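Local coordinates for 3' terminal uridylyl transferase (Trypanosoma brucei, PDB 5HZD), which catalyses the addition of uridines from UTP to the 3'-hydroxyl ends of guide RNA, ribosomal RNA and some messenger RNAs, and takes part in mitochondrial RNA editing, at residues 343-346 and 347-351; 384-387 and 388-392; 76-79 and 80-84; 131-134 and 135-138; 246-249 and 250-254. All blocks are in the same frame, centred on the assembly; numbering follows the deposited sequence. Where two conformers were deposited one is given.

Contact 1: 343-346 and 347-351; sequences WIYY and LVQKG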
loop_
_atom_site.group_PDB
_atom_site.type_symbol
_atom_site.label_atom_id
_atom_site.label_comp_id
_atom_site.label_asym_id
_atom_site.label_seq_id
_atom_site.Cartn_x
_atom_site.Cartn_y
_atom_site.Cartn_z
ATOM N N TRP A 343 11.699 8.539 4.842
ATOM C CA TRP A 343 12.737 8.341 3.843
ATOM C C TRP A 343 12.744 9.488 2.854
ATOM O O TRP A 343 13.796 10.051 2.544
ATOM C CB TRP A 343 12.426 6.999 3.157
ATOM C CG TRP A 343 13.196 6.651 1.907
ATOM C CD1 TRP A 343 12.652 6.357 0.687
ATOM C CD2 TRP A 343 14.615 6.409 1.777
ATOM N NE1 TRP A 343 13.652 5.994 -0.204
ATOM C CE2 TRP A 343 14.854 6.009 0.449
ATOM C CE3 TRP A 343 15.701 6.525 2.651
ATOM C CZ2 TRP A 343 16.122 5.702 -0.028
ATOM C CZ3 TRP A 343 16.976 6.207 2.167
ATOM C CH2 TRP A 343 17.174 5.828 0.835
ATOM N N ILE A 344 11.579 9.869 2.362
ATOM C CA ILE A 344 11.534 10.940 1.356
ATOM C C ILE A 344 11.976 12.285 1.947
ATOM O O ILE A 344 12.686 13.050 1.287
ATOM C CB ILE A 344 10.145 11.069 0.804
ATOM C CG1 ILE A 344 9.872 9.826 -0.044
ATOM C CG2 ILE A 344 10.036 12.303 -0.072
ATOM C CD1 ILE A 344 8.381 9.652 -0.384
ATOM N N TYR A 345 11.566 12.570 3.186
ATOM C CA TYR A 345 11.975 13.834 3.819
ATOM C C TYR A 345 13.490 13.900 3.906
ATOM O O TYR A 345 14.093 14.936 3.603
ATOM C CB TYR A 345 11.358 13.969 5.217
ATOM C CG TYR A 345 11.834 15.169 5.985
ATOM C CD1 TYR A 345 11.310 16.428 5.729
ATOM C CD2 TYR A 345 12.814 15.023 6.976
ATOM C CE1 TYR A 345 11.761 17.566 6.463
ATOM C CE2 TYR A 345 13.250 16.125 7.705
ATOM C CZ TYR A 345 12.726 17.377 7.435
ATOM O OH TYR A 345 13.172 18.476 8.135
ATOM N N TYR A 346 14.105 12.793 4.305
ATOM C CA TYR A 346 15.572 12.704 4.304
ATOM C C TYR A 346 16.148 12.953 2.901
ATOM O O TYR A 346 17.108 13.730 2.736
ATOM C CB TYR A 346 15.996 11.347 4.861
ATOM C CG TYR A 346 17.382 10.905 4.450
ATOM C CD1 TYR A 346 18.517 11.487 5.008
ATOM C CD2 TYR A 346 17.537 9.901 3.517
ATOM C CE1 TYR A 346 19.788 11.048 4.658
ATOM C CE2 TYR A 346 18.793 9.465 3.137
ATOM C CZ TYR A 346 19.911 10.059 3.695
ATOM O OH TYR A 346 21.168 9.601 3.335
ATOM N N LEU A 347 15.596 12.301 1.880
ATOM C CA LEU A 347 16.084 12.507 0.524
ATOM C C LEU A 347 15.981 13.960 0.104
ATOM O O LEU A 347 16.887 14.467 -0.575
ATOM C CB LEU A 347 15.314 11.625 -0.494
ATOM C CG LEU A 347 15.461 10.108 -0.293
ATOM C CD1 LEU A 347 14.602 9.361 -1.332
ATOM C CD2 LEU A 347 16.953 9.673 -0.364
ATOM N N VAL A 348 14.887 14.637 0.464
ATOM C CA VAL A 348 14.724 16.022 0.060
ATOM C C VAL A 348 15.715 16.885 0.808
ATOM O O VAL A 348 16.394 17.726 0.208
ATOM C CB VAL A 348 13.304 16.516 0.369
ATOM C CG1 VAL A 348 13.232 18.063 0.225
ATOM C CG2 VAL A 348 12.285 15.827 -0.524
ATOM N N GLN A 349 15.835 16.675 2.122
ATOM C CA GLN A 349 16.655 17.582 2.946
ATOM C C GLN A 349 18.116 17.463 2.583
ATOM O O GLN A 349 18.872 18.442 2.673
ATOM C CB GLN A 349 16.431 17.348 4.446
ATOM C CG GLN A 349 15.059 17.735 4.905
ATOM C CD GLN A 349 14.742 19.184 4.636
ATOM O OE1 GLN A 349 15.555 20.063 4.922
ATOM N NE2 GLN A 349 13.551 19.453 4.091
ATOM N N LYS A 350 18.510 16.278 2.137
ATOM C CA LYS A 350 19.895 16.013 1.747
ATOM C C LYS A 350 20.171 16.248 0.265
ATOM O O LYS A 350 21.306 16.099 -0.188
ATOM C CB LYS A 350 20.306 14.591 2.154
ATOM C CG LYS A 350 20.437 14.397 3.671
ATOM C CD LYS A 350 21.542 15.287 4.251
ATOM C CE LYS A 350 21.829 14.970 5.711
ATOM N NZ LYS A 350 22.894 15.896 6.223
ATOM N N GLY A 351 19.135 16.582 -0.495
ATOM C CA GLY A 351 19.285 16.965 -1.897
ATOM C C GLY A 351 19.363 15.827 -2.887
ATOM O O GLY A 351 19.733 16.035 -4.031
#
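Gln349 CG lies over one face of the Tyr345 ring, and Leu347 CD1 lies over one face of the Trp343 indole. Both are CH-pi contacts four residues apart on helix 336-349, which ends here in a Schellman motif at Gly351. Gln349 CG is 3.6 Å from the Tyr345 ring centroid. The Gln349 chain bends at chi2 (-59°), which swings its amide across the ring, the two planes 26° apart. Its NE2 goes on to bond Pro422 O.

Leu347 CD1 sits above the five-membered ring of Trp343, nearest NE1 at 3.7 Å, while the indole N-H is spent on Ala310 O. The other methyl, Leu347 CD2, turns to the Tyr346 ring and meets CD2 of that ring at 3.9 Å. Lys350 CG approaches the Tyr346 ring obliquely, 3.6 Å from CE1, and Lys350 NZ forms a salt bridge with Glu409.

The helix packs between neighbours. Tyr345, Tyr346 and Leu347 touch helix 385-409, and Ile344 touches helix 292-304. The UTP-binding residue Lys318 lies about 9 Å from Trp343, between side chains, which places this buried turn close to the nucleotide site.

Gly351 takes a positive phi, and its N-H turns back to Val348 O. Lys350 N donates to Tyr346 O at 3.0 Å.

Contact 2: 384-387 and 388-392; sequences TNTE and REELY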
loop_
_atom_site.group_PDB
_atom_site.type_symbol
_atom_site.label_atom_id
_atom_site.label_comp_id
_atom_site.label_asym_id
_atom_site.label_seq_id
_atom_site.Cartn_x
_atom_site.Cartn_y
_atom_site.Cartn_z
ATOM N N THR A 384 25.484 -0.413 -17.400
ATOM C CA THR A 384 26.750 -1.139 -17.502
ATOM C C THR A 384 27.138 -1.688 -16.140
ATOM O O THR A 384 26.538 -1.318 -15.115
ATOM C CB THR A 384 27.886 -0.231 -17.991
ATOM O OG1 THR A 384 28.106 0.833 -17.049
ATOM C CG2 THR A 384 27.552 0.362 -19.354
ATOM N N ASN A 385 28.141 -2.559 -16.113
ATOM C CA ASN A 385 28.587 -3.072 -14.824
ATOM C C ASN A 385 29.077 -1.915 -13.957
ATOM O O ASN A 385 28.819 -1.886 -12.767
ATOM C CB ASN A 385 29.644 -4.176 -14.976
ATOM C CG ASN A 385 29.089 -5.429 -15.665
ATOM O OD1 ASN A 385 27.897 -5.711 -15.580
ATOM N ND2 ASN A 385 29.959 -6.188 -16.337
ATOM N N THR A 386 29.748 -0.944 -14.567
ATOM C CA THR A 386 30.296 0.181 -13.816
ATOM C C THR A 386 29.177 1.015 -13.219
ATOM O O THR A 386 29.229 1.388 -12.048
ATOM C CB THR A 386 31.145 1.089 -14.709
ATOM O OG1 THR A 386 32.193 0.318 -15.303
ATOM C CG2 THR A 386 31.750 2.231 -13.887
ATOM N N GLU A 387 28.161 1.309 -14.022
ATOM C CA GLU A 387 27.038 2.107 -13.551
ATOM C C GLU A 387 26.302 1.406 -12.429
ATOM O O GLU A 387 25.811 2.051 -11.489
ATOM C CB GLU A 387 26.057 2.375 -14.692
ATOM C CG GLU A 387 26.593 3.360 -15.720
ATOM C CD GLU A 387 25.712 3.454 -16.955
ATOM O OE1 GLU A 387 25.170 2.413 -17.398
ATOM O OE2 GLU A 387 25.565 4.577 -17.481
ATOM N N ARG A 388 26.173 0.086 -12.569
ATOM C CA ARG A 388 25.477 -0.701 -11.575
ATOM C C ARG A 388 26.232 -0.640 -10.258
ATOM O O ARG A 388 25.606 -0.501 -9.192
ATOM C CB ARG A 388 25.365 -2.152 -12.018
ATOM C CG ARG A 388 24.376 -2.895 -11.180
ATOM C CD ARG A 388 23.688 -3.982 -12.021
ATOM N NE ARG A 388 24.354 -5.276 -11.952
ATOM C CZ ARG A 388 25.104 -5.791 -12.918
ATOM N NH1 ARG A 388 25.303 -5.115 -14.044
ATOM N NH2 ARG A 388 25.659 -6.986 -12.753
ATOM N N GLU A 389 27.555 -0.752 -10.325
ATOM C CA GLU A 389 28.391 -0.656 -9.130
ATOM C C GLU A 389 28.203 0.692 -8.450
ATOM O O GLU A 389 28.195 0.776 -7.220
ATOM C CB GLU A 389 29.866 -0.882 -9.457
ATOM C CG GLU A 389 30.193 -2.346 -9.714
ATOM C CD GLU A 389 29.724 -3.262 -8.580
ATOM O OE1 GLU A 389 29.843 -2.869 -7.394
ATOM O OE2 GLU A 389 29.225 -4.372 -8.876
ATOM N N GLU A 390 28.057 1.744 -9.256
ATOM C CA GLU A 390 27.867 3.090 -8.731
ATOM C C GLU A 390 26.518 3.193 -8.043
ATOM O O GLU A 390 26.409 3.842 -7.007
ATOM C CB GLU A 390 28.008 4.136 -9.838
ATOM C CG GLU A 390 29.456 4.394 -10.223
ATOM C CD GLU A 390 29.605 5.331 -11.413
ATOM O OE1 GLU A 390 30.662 5.284 -12.088
ATOM O OE2 GLU A 390 28.667 6.120 -11.668
ATOM N N LEU A 391 25.496 2.522 -8.571
ATOM C CA LEU A 391 24.212 2.497 -7.865
ATOM C C LEU A 391 24.303 1.775 -6.531
ATOM O O LEU A 391 23.657 2.193 -5.573
ATOM C CB LEU A 391 23.088 1.859 -8.691
ATOM C CG LEU A 391 22.627 2.598 -9.933
ATOM C CD1 LEU A 391 21.564 1.760 -10.629
ATOM C CD2 LEU A 391 22.083 3.967 -9.549
ATOM N N TYR A 392 25.048 0.662 -6.476
ATOM C CA TYR A 392 25.196 -0.052 -5.201
ATOM C C TYR A 392 25.858 0.832 -4.165
ATOM O O TYR A 392 25.404 0.916 -3.027
ATOM C CB TYR A 392 26.047 -1.318 -5.366
ATOM C CG TYR A 392 25.441 -2.403 -6.212
ATOM C CD1 TYR A 392 24.109 -2.372 -6.589
ATOM C CD2 TYR A 392 26.223 -3.471 -6.618
ATOM C CE1 TYR A 392 23.556 -3.397 -7.360
ATOM C CE2 TYR A 392 25.697 -4.476 -7.382
ATOM C CZ TYR A 392 24.366 -4.439 -7.743
ATOM O OH TYR A 392 23.829 -5.446 -8.497
HETATM O O HOH W 1 28.033 -4.871 -11.594
#
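Arg388 N donates to Thr384 O at 2.9 Å in the first turn of helix 385-409, and the next amides follow the same i to i+4 pattern, among them Leu391 N on Glu387 O. Thr384 is the N-cap. With Glu387 it forms a capping box. Glu387 N donates to Thr384 OG1 at 3.1 Å. In return, Thr384 N donates to Glu387 OE1 at 2.8 Å, on the lone pair that points away from the other oxygen.

Asn385 and Arg388 lie side by side and point the same way. Arg388 NH1 donates to Asn385 OD1 at 3.1 Å, in the plane of the amide carbonyl and on a lone pair. The oxygen is tilted 24° out of the guanidinium plane. The bond is bent, with an N-H...O angle of 146°. The amide and guanidinium planes stand 76° apart. The Arg388 chain bends at chi2 and chi3, which turns the guanidinium back toward Asn385.

A water lies over the centre of one guanidinium face. It donates to Glu389 OE2 at 3.0 Å and weakly to Asn385 O. The Thr386 and Glu390 side chains lie side by side and point the same way, with CG2 of Thr386 3.7 Å from OE1 of Glu390.

Leu391 packs on Phe70 of helix 59-76. The capping box occupies two backbone N-H groups at the helix start, and the Glu387 carboxylate there probably interacts well with the helix dipole.

Contact 3: 76-79 and 80-84; sequences RDAG and ESKMQ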
loop_
_atom_site.group_PDB
_atom_site.type_symbol
_atom_site.label_atom_id
_atom_site.label_comp_id
_atom_site.label_asym_id
_atom_site.label_seq_id
_atom_site.Cartn_x
_atom_site.Cartn_y
_atom_site.Cartn_z
ATOM N N ARG A 76 10.862 -7.632 -5.489
ATOM C CA ARG A 76 9.543 -7.027 -5.535
ATOM C C ARG A 76 9.108 -6.738 -6.980
ATOM O O ARG A 76 7.930 -6.453 -7.231
ATOM C CB ARG A 76 9.496 -5.750 -4.681
ATOM C CG ARG A 76 9.384 -5.982 -3.159
ATOM C CD ARG A 76 8.066 -6.688 -2.778
ATOM N NE ARG A 76 7.296 -5.992 -1.742
ATOM C CZ ARG A 76 6.195 -5.278 -1.978
ATOM N NH1 ARG A 76 5.742 -5.145 -3.212
ATOM N NH2 ARG A 76 5.550 -4.688 -0.974
ATOM N N ASP A 77 10.055 -6.800 -7.913
ATOM C CA ASP A 77 9.811 -6.469 -9.329
ATOM C C ASP A 77 9.646 -7.763 -10.117
ATOM O O ASP A 77 10.641 -8.399 -10.481
ATOM C CB ASP A 77 11.007 -5.697 -9.885
ATOM C CG ASP A 77 10.834 -5.262 -11.343
ATOM O OD1 ASP A 77 9.892 -5.705 -12.034
ATOM O OD2 ASP A 77 11.690 -4.489 -11.821
ATOM N N ALA A 78 8.395 -8.134 -10.391
ATOM C CA ALA A 78 8.122 -9.383 -11.085
ATOM C C ALA A 78 7.872 -9.169 -12.578
ATOM O O ALA A 78 7.400 -10.072 -13.275
ATOM C CB ALA A 78 6.942 -10.103 -10.420
ATOM N N GLY A 79 8.203 -7.974 -13.078
ATOM C CA GLY A 79 8.150 -7.715 -14.504
ATOM C C GLY A 79 6.816 -7.126 -14.949
ATOM O O GLY A 79 5.835 -7.129 -14.205
ATOM N N GLU A 80 6.779 -6.693 -16.201
ATOM C CA GLU A 80 5.585 -5.986 -16.676
ATOM C C GLU A 80 4.403 -6.947 -16.812
ATOM O O GLU A 80 3.244 -6.575 -16.569
ATOM C CB GLU A 80 5.886 -5.325 -18.022
ATOM C CG GLU A 80 4.712 -4.540 -18.517
ATOM C CD GLU A 80 5.052 -3.665 -19.710
ATOM O OE1 GLU A 80 6.185 -3.764 -20.235
ATOM O OE2 GLU A 80 4.164 -2.872 -20.101
ATOM N N SER A 81 4.660 -8.187 -17.213
ATOM C CA SER A 81 3.555 -9.132 -17.401
ATOM C C SER A 81 2.796 -9.408 -16.123
ATOM O O SER A 81 1.572 -9.542 -16.126
ATOM C CB SER A 81 4.072 -10.437 -18.001
ATOM O OG SER A 81 4.557 -10.199 -19.299
ATOM N N LYS A 82 3.517 -9.507 -15.014
ATOM C CA LYS A 82 2.876 -9.674 -13.720
ATOM C C LYS A 82 2.064 -8.435 -13.350
ATOM O O LYS A 82 0.954 -8.544 -12.853
ATOM C CB LYS A 82 3.933 -10.005 -12.650
ATOM C CG LYS A 82 3.343 -10.292 -11.281
ATOM C CD LYS A 82 2.416 -11.523 -11.289
ATOM C CE LYS A 82 3.140 -12.769 -11.661
ATOM N NZ LYS A 82 2.164 -13.901 -11.773
ATOM N N MET A 83 2.595 -7.243 -13.610
ATOM C CA MET A 83 1.801 -6.039 -13.367
ATOM C C MET A 83 0.505 -6.073 -14.174
ATOM O O MET A 83 -0.566 -5.649 -13.688
ATOM C CB MET A 83 2.619 -4.787 -13.699
ATOM C CG MET A 83 1.775 -3.512 -13.628
ATOM S SD MET A 83 1.447 -2.919 -11.975
ATOM C CE MET A 83 2.886 -1.851 -11.762
ATOM N N GLN A 84 0.585 -6.578 -15.400
ATOM C CA GLN A 84 -0.609 -6.593 -16.242
ATOM C C GLN A 84 -1.670 -7.575 -15.730
ATOM O O GLN A 84 -2.861 -7.397 -16.015
ATOM C CB GLN A 84 -0.221 -6.822 -17.694
ATOM C CG GLN A 84 0.562 -5.602 -18.229
ATOM C CD GLN A 84 1.119 -5.820 -19.616
ATOM O OE1 GLN A 84 1.724 -6.859 -19.901
ATOM N NE2 GLN A 84 0.919 -4.843 -20.493
HETATM O O HOH W 2 6.275 -10.668 -15.446
#
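Ala78 CB packs on the aliphatic part of Lys82, 3.7 Å from CG. The two meet where the chain turns into helix 80-100. Lys82 CG is anti to the backbone N (chi1 -176°), which lays the start of its chain against the alanine methyl. The chain then bends twice, and NZ reaches a salt bridge with Glu85.

A water joins the same two residues through their backbones. It donates to Ala78 O and accepts from Lys82 N, 3.0 Å away. Gly79, the N-cap, accepts through its O from Met83 N at 3.3 Å, and the bond is nearly straight at 165°.

The next shell fixes Gly79. Asp77 OD1 takes its N-H at 3.0 Å, nearly along the C-O axis of the carboxylate, and this closes an Asx turn. Gly79 has a positive phi (93°), where a CB would be jammed against the carbonyl O of Ala78. The Asp77 carboxylate is held in turn by Tyr375 OH and Met378 N.

Beyond the turn, Met83 touches Ser112 and lies about 6 Å, between side chains, from Ile124, which probably helps bind UTP, as in related enzymes. Gly79 offers no side chain to cap the helix. At Lys82 N, one of the first helical amides, the water takes the hydrogen bond and bridges to Ala78 O.

Contact 4: 131-134 and 135-138; sequences VDAM and ERGS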
loop_
_atom_site.group_PDB
_atom_site.type_symbol
_atom_site.label_atom_id
_atom_site.label_comp_id
_atom_site.label_asym_id
_atom_site.label_seq_id
_atom_site.Cartn_x
_atom_site.Cartn_y
_atom_site.Cartn_z
ATOM N N VAL A 131 -16.472 9.632 -10.448
ATOM C CA VAL A 131 -15.752 10.910 -10.481
ATOM C C VAL A 131 -16.696 12.107 -10.593
ATOM O O VAL A 131 -16.506 13.093 -9.868
ATOM C CB VAL A 131 -14.702 10.900 -11.579
ATOM C CG1 VAL A 131 -14.066 12.303 -11.762
ATOM C CG2 VAL A 131 -13.627 9.875 -11.231
ATOM N N ASP A 132 -17.709 12.025 -11.458
ATOM C CA ASP A 132 -18.733 13.067 -11.546
ATOM C C ASP A 132 -19.338 13.329 -10.167
ATOM O O ASP A 132 -19.473 14.486 -9.747
ATOM C CB ASP A 132 -19.867 12.647 -12.491
ATOM C CG ASP A 132 -19.493 12.755 -13.945
ATOM O OD1 ASP A 132 -18.403 13.291 -14.237
ATOM O OD2 ASP A 132 -20.307 12.324 -14.804
ATOM N N ALA A 133 -19.701 12.255 -9.465
ATOM C CA ALA A 133 -20.344 12.413 -8.162
ATOM C C ALA A 133 -19.384 13.023 -7.152
ATOM O O ALA A 133 -19.786 13.901 -6.374
ATOM C CB ALA A 133 -20.870 11.080 -7.644
ATOM N N MET A 134 -18.127 12.589 -7.182
ATOM C CA MET A 134 -17.119 13.134 -6.285
ATOM C C MET A 134 -17.006 14.640 -6.501
ATOM O O MET A 134 -16.920 15.414 -5.547
ATOM C CB MET A 134 -15.769 12.472 -6.537
ATOM C CG MET A 134 -14.612 13.151 -5.836
ATOM S SD MET A 134 -13.162 12.118 -5.981
ATOM C CE MET A 134 -11.833 13.220 -5.474
ATOM N N GLU A 135 -17.032 15.061 -7.767
ATOM C CA GLU A 135 -16.933 16.487 -8.081
ATOM C C GLU A 135 -18.121 17.299 -7.549
ATOM O O GLU A 135 -17.955 18.474 -7.178
ATOM C CB GLU A 135 -16.717 16.700 -9.579
ATOM C CG GLU A 135 -15.336 16.169 -10.047
ATOM C CD GLU A 135 -14.187 17.001 -9.511
ATOM O OE1 GLU A 135 -14.184 18.227 -9.768
ATOM O OE2 GLU A 135 -13.295 16.445 -8.834
ATOM N N ARG A 136 -19.307 16.683 -7.492
ATOM C CA ARG A 136 -20.483 17.362 -6.948
ATOM C C ARG A 136 -20.521 17.307 -5.429
ATOM O O ARG A 136 -21.437 17.860 -4.822
ATOM C CB ARG A 136 -21.793 16.746 -7.460
ATOM C CG ARG A 136 -21.897 16.583 -8.956
ATOM C CD ARG A 136 -23.290 16.137 -9.345
ATOM N NE ARG A 136 -23.747 14.918 -8.669
ATOM C CZ ARG A 136 -23.643 13.700 -9.192
ATOM N NH1 ARG A 136 -23.067 13.535 -10.377
ATOM N NH2 ARG A 136 -24.097 12.646 -8.530
ATOM N N GLY A 137 -19.574 16.600 -4.820
ATOM C CA GLY A 137 -19.548 16.435 -3.376
ATOM C C GLY A 137 -20.493 15.355 -2.875
ATOM O O GLY A 137 -20.973 15.419 -1.751
ATOM N N SER A 138 -20.764 14.351 -3.710
ATOM C CA SER A 138 -21.706 13.287 -3.368
ATOM C C SER A 138 -21.093 11.908 -3.552
ATOM O O SER A 138 -21.765 11.000 -4.029
ATOM C CB SER A 138 -22.939 13.369 -4.261
ATOM O OG SER A 138 -23.636 14.585 -4.050
#
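Arg136 leaves the backbone with CG beside its N (chi1 -51°), runs straight through chi2, then bends at chi3 (-55°). This folds its guanidinium back over the preceding turn. Ala133 CA lies against one face of the group, 3.7 Å from CZ and nearer its rim than its centre. Arg136 NH2 reaches Ala133 CB at 3.7 Å, and NH1 passes Asp132 CB at 3.9 Å. The Asp132 carboxylate is not its ion partner. Asp132 OD2 instead pairs with Lys103.

Glu135 CG lies beside its own backbone N, 3.3 Å from Val131 O. The bend at chi2 then turns the carboxylate, and OE2 bonds Ser364.

The backbone ends helix 131-135 in a Schellman motif. Gly137 has positive phi, and two amides turn back into the last turn. Ser138 N donates to Ala133 O at 2.9 Å, and Gly137 N donates to Met134 O at 3.0 Å. Both donors stand above the carbonyl planes. Ala133 O also takes a weak bond from Arg136 N.

The short helix follows strand 124-129 of the palm domain. In one of its two conformers, the Met134 side chain touches Ala291 and is about 7 Å from that of Ile294, a UTP-binding residue. Ala133 is buried, with its methyl on Trp139.

Contact 5: 246-249 and 250-254; sequences STTA and AVRAA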
loop_
_atom_site.group_PDB
_atom_site.type_symbol
_atom_site.label_atom_id
_atom_site.label_comp_id
_atom_site.label_asym_id
_atom_site.label_seq_id
_atom_site.Cartn_x
_atom_site.Cartn_y
_atom_site.Cartn_z
ATOM N N SER A 246 -10.893 -13.915 -23.409
ATOM C CA SER A 246 -9.956 -13.534 -22.356
ATOM C C SER A 246 -10.618 -13.749 -21.005
ATOM O O SER A 246 -11.824 -13.946 -20.926
ATOM C CB SER A 246 -9.564 -12.069 -22.499
ATOM O OG SER A 246 -10.639 -11.220 -22.145
ATOM N N THR A 247 -9.819 -13.720 -19.945
ATOM C CA THR A 247 -10.374 -13.804 -18.591
ATOM C C THR A 247 -11.234 -12.600 -18.260
ATOM O O THR A 247 -12.180 -12.704 -17.491
ATOM C CB THR A 247 -9.249 -13.930 -17.539
ATOM O OG1 THR A 247 -8.252 -12.935 -17.800
ATOM C CG2 THR A 247 -8.605 -15.310 -17.608
ATOM N N THR A 248 -10.908 -11.432 -18.802
ATOM C CA THR A 248 -11.729 -10.263 -18.541
ATOM C C THR A 248 -13.084 -10.400 -19.253
ATOM O O THR A 248 -14.135 -10.106 -18.660
ATOM C CB THR A 248 -11.012 -8.967 -18.951
ATOM O OG1 THR A 248 -9.766 -8.885 -18.237
ATOM C CG2 THR A 248 -11.837 -7.765 -18.596
ATOM N N ALA A 249 -13.068 -10.851 -20.507
ATOM C CA ALA A 249 -14.338 -11.110 -21.182
ATOM C C ALA A 249 -15.159 -12.152 -20.429
ATOM O O ALA A 249 -16.386 -12.086 -20.430
ATOM C CB ALA A 249 -14.120 -11.561 -22.640
ATOM N N ALA A 250 -14.497 -13.111 -19.787
ATOM C CA ALA A 250 -15.211 -14.157 -19.069
ATOM C C ALA A 250 -15.964 -13.574 -17.873
ATOM O O ALA A 250 -17.099 -13.959 -17.599
ATOM C CB ALA A 250 -14.273 -15.267 -18.632
ATOM N N VAL A 251 -15.350 -12.639 -17.159
ATOM C CA VAL A 251 -16.068 -11.975 -16.072
ATOM C C VAL A 251 -17.183 -11.054 -16.603
ATOM O O VAL A 251 -18.272 -11.003 -16.048
ATOM C CB VAL A 251 -15.084 -11.223 -15.163
ATOM C CG1 VAL A 251 -15.847 -10.472 -14.065
ATOM C CG2 VAL A 251 -14.081 -12.218 -14.562
ATOM N N ARG A 252 -16.901 -10.331 -17.684
ATOM C CA ARG A 252 -17.891 -9.470 -18.316
ATOM C C ARG A 252 -19.105 -10.308 -18.736
ATOM O O ARG A 252 -20.254 -9.887 -18.508
ATOM C CB ARG A 252 -17.232 -8.682 -19.472
ATOM C CG ARG A 252 -18.070 -7.522 -20.044
ATOM C CD ARG A 252 -17.256 -6.672 -21.060
ATOM N NE ARG A 252 -16.202 -5.895 -20.402
ATOM C CZ ARG A 252 -14.901 -5.985 -20.669
ATOM N NH1 ARG A 252 -14.456 -6.811 -21.611
ATOM N NH2 ARG A 252 -14.037 -5.225 -19.998
ATOM N N ALA A 253 -18.875 -11.502 -19.287
ATOM C CA ALA A 253 -19.976 -12.413 -19.642
ATOM C C ALA A 253 -20.755 -12.908 -18.419
ATOM O O ALA A 253 -21.981 -12.990 -18.448
ATOM C CB ALA A 253 -19.466 -13.604 -20.470
ATOM N N ALA A 254 -20.058 -13.258 -17.343
ATOM C CA ALA A 254 -20.731 -13.724 -16.112
ATOM C C ALA A 254 -21.557 -12.627 -15.449
ATOM O O ALA A 254 -22.485 -12.912 -14.674
ATOM C CB ALA A 254 -19.697 -14.263 -15.140
#
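Ala249, Ala250 and Thr248 are the most covered residues here, in the first turns of helix 247-254. Ala249 is gripped at both backbone ends. Its N-H goes to Ser246 OG at 3.0 Å, an N-cap bond that is almost straight at 171°. Its O accepts from Ala253 N at 2.8 Å, and the Ala253 methyl comes to 3.4 Å from the same oxygen.

Ala250 N donates to Ser246 O at 3.0 Å, so the cap residue bonds through both side chain and carbonyl. The Ala250 methyl rests against Thr247 O at 3.5 Å.

Thr248 carries the side-chain contact. Its CG2 is anti to the backbone N and faces Arg252, meeting NH2 at 3.6 Å. The arginine chain bends at chi3 (-70°), which brings one guanidinium face over Thr248 O. Along the backbone, Arg252 N donates to Thr248 O at 2.9 Å, in the carbonyl plane. Thr248 OG1 has a weak bond with Gln92.

One side of the helix, with Thr248, Val251 and Arg252, meets helix 80-100. The small alanines Ala249, Ala250 and Ala253 pack on Leu244 of strand 239-244, and Ala253 also touches Val219 and Val223 of helix 209-223.

All five contacts are local, so none closes a long loop. They follow in series, without nesting or crossing. Contact 3 comes first, at the turn from helix 59-76 into helix 80-100. Contact 4 ends the short helix after strand 124-129, and its centre is 33 Å from that of contact 3. Contact 5 opens the helix after strand 239-244. That helix packs on helix 80-100, which begins in contact 3; nearest atoms of contacts 3 and 5 are about 7 Å apart. Contact 1 ends helix 336-349 and contact 2 starts helix 385-409, the next helix in the chain. These two helices touch, although the contact centres are 22 Å apart.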